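Local coordinates for protein thioredoxin reductase (Streptomyces clavuligerus, PDB 4NTD) that uses bound FAD and a redox-active cysteine pair, probably to form the disulfide bond of the natural product holomycin, and belongs to the thioredoxin reductase family, at residues A[157-162]-A[253-258]. Sequence-based numbering, arbitrary orientation. Where two conformers were deposited one is given.
With GSH (glutathione), chain B.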
loop_
_atom_site.group_PDB
_atom_site.type_symbol
_atom_site.label_atom_id
_atom_site.label_comp_id
_atom_site.label_asym_id
_atom_site.label_seq_id
_atom_site.Cartn_x
_atom_site.Cartn_y
_atom_site.Cartn_z
ATOM N N LYS A 157 -15.163 -20.716 -0.443
ATOM C CA LYS A 157 -16.612 -20.630 -0.287
ATOM C C LYS A 157 -16.969 -20.599 1.199
ATOM O O LYS A 157 -17.353 -19.550 1.719
ATOM C CB LYS A 157 -17.301 -21.802 -0.996
ATOM C CG LYS A 157 -17.090 -21.816 -2.504
ATOM C CD LYS A 157 -17.721 -23.042 -3.144
ATOM C CE LYS A 157 -17.422 -23.107 -4.633
ATOM N NZ LYS A 157 -18.364 -24.014 -5.344
ATOM N N ASP A 158 -16.833 -21.738 1.876
ATOM C CA ASP A 158 -17.080 -21.826 3.322
ATOM C C ASP A 158 -16.003 -22.623 4.083
ATOM O O ASP A 158 -16.168 -22.923 5.267
ATOM C CB ASP A 158 -18.493 -22.365 3.604
ATOM C CG ASP A 158 -18.874 -23.531 2.712
ATOM O OD1 ASP A 158 -20.079 -23.690 2.424
ATOM O OD2 ASP A 158 -17.976 -24.286 2.287
ATOM N N LEU A 159 -14.912 -22.964 3.393
ATOM C CA LEU A 159 -13.655 -23.343 4.032
ATOM C C LEU A 159 -12.693 -22.208 3.694
ATOM O O LEU A 159 -12.327 -22.021 2.531
ATOM C CB LEU A 159 -13.148 -24.696 3.513
ATOM C CG LEU A 159 -11.960 -25.383 4.215
ATOM C CD1 LEU A 159 -10.634 -24.701 3.907
ATOM C CD2 LEU A 159 -12.160 -25.496 5.721
ATOM N N LEU A 160 -12.309 -21.439 4.709
ATOM C CA LEU A 160 -11.660 -20.145 4.502
ATOM C C LEU A 160 -10.432 -19.974 5.388
ATOM O O LEU A 160 -10.151 -20.808 6.247
ATOM C CB LEU A 160 -12.665 -19.026 4.796
ATOM C CG LEU A 160 -13.988 -19.089 4.022
ATOM C CD1 LEU A 160 -15.011 -18.128 4.607
ATOM C CD2 LEU A 160 -13.764 -18.803 2.546
ATOM N N HIS A 161 -9.696 -18.890 5.171
ATOM C CA HIS A 161 -8.562 -18.554 6.031
ATOM C C HIS A 161 -8.682 -17.163 6.654
ATOM O O HIS A 161 -8.644 -17.023 7.874
ATOM C CB HIS A 161 -7.241 -18.680 5.263
ATOM C CG HIS A 161 -6.095 -17.972 5.917
ATOM N ND1 HIS A 161 -5.356 -17.004 5.275
ATOM C CD2 HIS A 161 -5.579 -18.074 7.165
ATOM C CE1 HIS A 161 -4.426 -16.549 6.093
ATOM N NE2 HIS A 161 -4.542 -17.176 7.249
ATOM N N CYS A 162 -8.854 -16.149 5.812
ATOM C CA CYS A 162 -8.589 -14.758 6.186
ATOM C C CYS A 162 -9.826 -14.088 6.868
ATOM O O CYS A 162 -10.838 -13.848 6.214
ATOM C CB CYS A 162 -7.967 -14.066 4.917
ATOM S SG CYS A 162 -7.921 -12.269 5.073
ATOM N N VAL A 253 -15.927 -22.999 8.219
ATOM C CA VAL A 253 -14.734 -23.529 8.878
ATOM C C VAL A 253 -13.497 -22.792 8.366
ATOM O O VAL A 253 -13.377 -22.518 7.171
ATOM C CB VAL A 253 -14.601 -25.054 8.668
ATOM C CG1 VAL A 253 -13.259 -25.569 9.170
ATOM C CG2 VAL A 253 -15.731 -25.782 9.383
ATOM N N PHE A 254 -12.598 -22.459 9.288
ATOM C CA PHE A 254 -11.363 -21.758 8.964
ATOM C C PHE A 254 -10.141 -22.638 9.209
ATOM O O PHE A 254 -10.138 -23.497 10.094
ATOM C CB PHE A 254 -11.241 -20.473 9.789
ATOM C CG PHE A 254 -12.170 -19.376 9.348
ATOM C CD1 PHE A 254 -11.709 -18.333 8.556
ATOM C CD2 PHE A 254 -13.504 -19.381 9.731
ATOM C CE1 PHE A 254 -12.560 -17.317 8.153
ATOM C CE2 PHE A 254 -14.361 -18.370 9.328
ATOM C CZ PHE A 254 -13.889 -17.336 8.538
ATOM N N VAL A 255 -9.107 -22.413 8.404
ATOM C CA VAL A 255 -7.804 -23.042 8.592
ATOM C C VAL A 255 -6.717 -21.986 8.445
ATOM O O VAL A 255 -6.952 -20.923 7.868
ATOM C CB VAL A 255 -7.552 -24.177 7.572
ATOM C CG1 VAL A 255 -8.588 -25.276 7.731
ATOM C CG2 VAL A 255 -7.552 -23.652 6.139
ATOM N N VAL A 256 -5.539 -22.278 8.985
ATOM C CA VAL A 256 -4.340 -21.508 8.685
ATOM C C VAL A 256 -3.491 -22.375 7.758
ATOM O O VAL A 256 -2.841 -23.317 8.213
ATOM C CB VAL A 256 -3.542 -21.146 9.954
ATOM C CG1 VAL A 256 -2.305 -20.336 9.589
ATOM C CG2 VAL A 256 -4.415 -20.366 10.927
ATOM N N PRO A 257 -3.515 -22.083 6.445
ATOM C CA PRO A 257 -2.695 -22.879 5.533
ATOM C C PRO A 257 -1.205 -22.678 5.769
ATOM O O PRO A 257 -0.811 -21.698 6.407
ATOM C CB PRO A 257 -3.065 -22.327 4.145
ATOM C CG PRO A 257 -4.318 -21.544 4.331
ATOM C CD PRO A 257 -4.269 -21.034 5.735
ATOM N N ARG A 258 -0.389 -23.610 5.284
ATOM C CA ARG A 258 1.045 -23.363 5.172
ATOM C C ARG A 258 1.211 -22.461 3.959
ATOM O O ARG A 258 0.939 -22.869 2.827
ATOM C CB ARG A 258 1.859 -24.653 5.006
ATOM C CG ARG A 258 3.348 -24.395 4.793
ATOM C CD ARG A 258 4.188 -25.665 4.769
ATOM N NE ARG A 258 5.559 -25.380 4.348
ATOM C CZ ARG A 258 6.105 -25.815 3.215
ATOM N NH1 ARG A 258 5.406 -26.579 2.390
ATOM N NH2 ARG A 258 7.356 -25.497 2.915
HETATM N N1 GSH B . -0.845 -13.041 9.602
HETATM C CA1 GSH B . -1.549 -13.168 10.880
HETATM C C1 GSH B . -0.486 -13.316 11.987
HETATM O O11 GSH B . -0.024 -14.471 12.164
HETATM O O12 GSH B . -0.161 -12.288 12.631
HETATM C CB1 GSH B . -2.392 -14.419 10.936
HETATM C CG1 GSH B . -3.869 -14.117 11.189
HETATM C CD1 GSH B . -4.448 -13.427 9.957
HETATM O OE1 GSH B . -4.646 -12.214 9.933
HETATM N N2 GSH B . -4.814 -14.279 8.996
HETATM C CA2 GSH B . -5.373 -13.845 7.711
HETATM C C2 GSH B . -4.240 -13.511 6.836
HETATM O O2 GSH B . -3.069 -13.813 7.070
HETATM C CB2 GSH B . -5.947 -12.427 7.723
HETATM S SG2 GSH B . -7.628 -12.074 7.070
HETATM N N3 GSH B . -4.686 -12.717 5.881
HETATM C CA3 GSH B . -3.792 -12.064 5.023
HETATM C C3 GSH B . -3.887 -12.420 3.515
HETATM O O31 GSH B . -4.963 -13.116 3.043
HETATM O O32 GSH B . -2.974 -11.999 2.691
#
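The carbonyl O of Leu-160 is gripped by the amide of Val-255, Val-255 N to Leu-160 O 2.9 Å, and receives a CA-H...O contact from Phe-254 CA. One residue pair back, Val-253 O takes Leu-160 N, while Val-253 N bonds to Asp-158 O almost straight (176° at the hydrogen). This alternation is the pattern of parallel strands. Branched aliphatic residues suit such strands: on one face Leu-159, its CG anti to the backbone N (chi1 -170°), lays CD2 at 3.6 Å from Val-253 CG1 and CD1 near Val-255 CG2. On the other face Leu-160 CB makes an off-centre CH-pi contact with the ring of Phe-254, whose edge meets the carbonyl O of His-161, 3.4 Å from Phe-254 CD1.

Past the paired residues, Pro-257 covers one face of the His-161 imidazole, CD 3.8 Å from the ring centroid, and Val-255 O lies at the ring's edge, 3.2 Å from His-161 CD2. A flat ring fits here, with CE1 and NE2 reaching glutathione; an alanine in its place would probably leave Pro-257 CD without its aromatic partner and open a gap beside the tripeptide. Next along the chain, Cys-162 SG is joined to glutathione SG2 (2.0 Å); Cys-165, its partner in the alternative internal disulfide, lies close by.

Strand 159-160 forms one edge of a parallel sheet, as in a Rossmann-like nucleotide-binding domain, and delivers Cys-162 to the N-cap of helix 163-166; strand 252-254 continues the sheet to 175-178, with Phe-254 packed against helix 184-191.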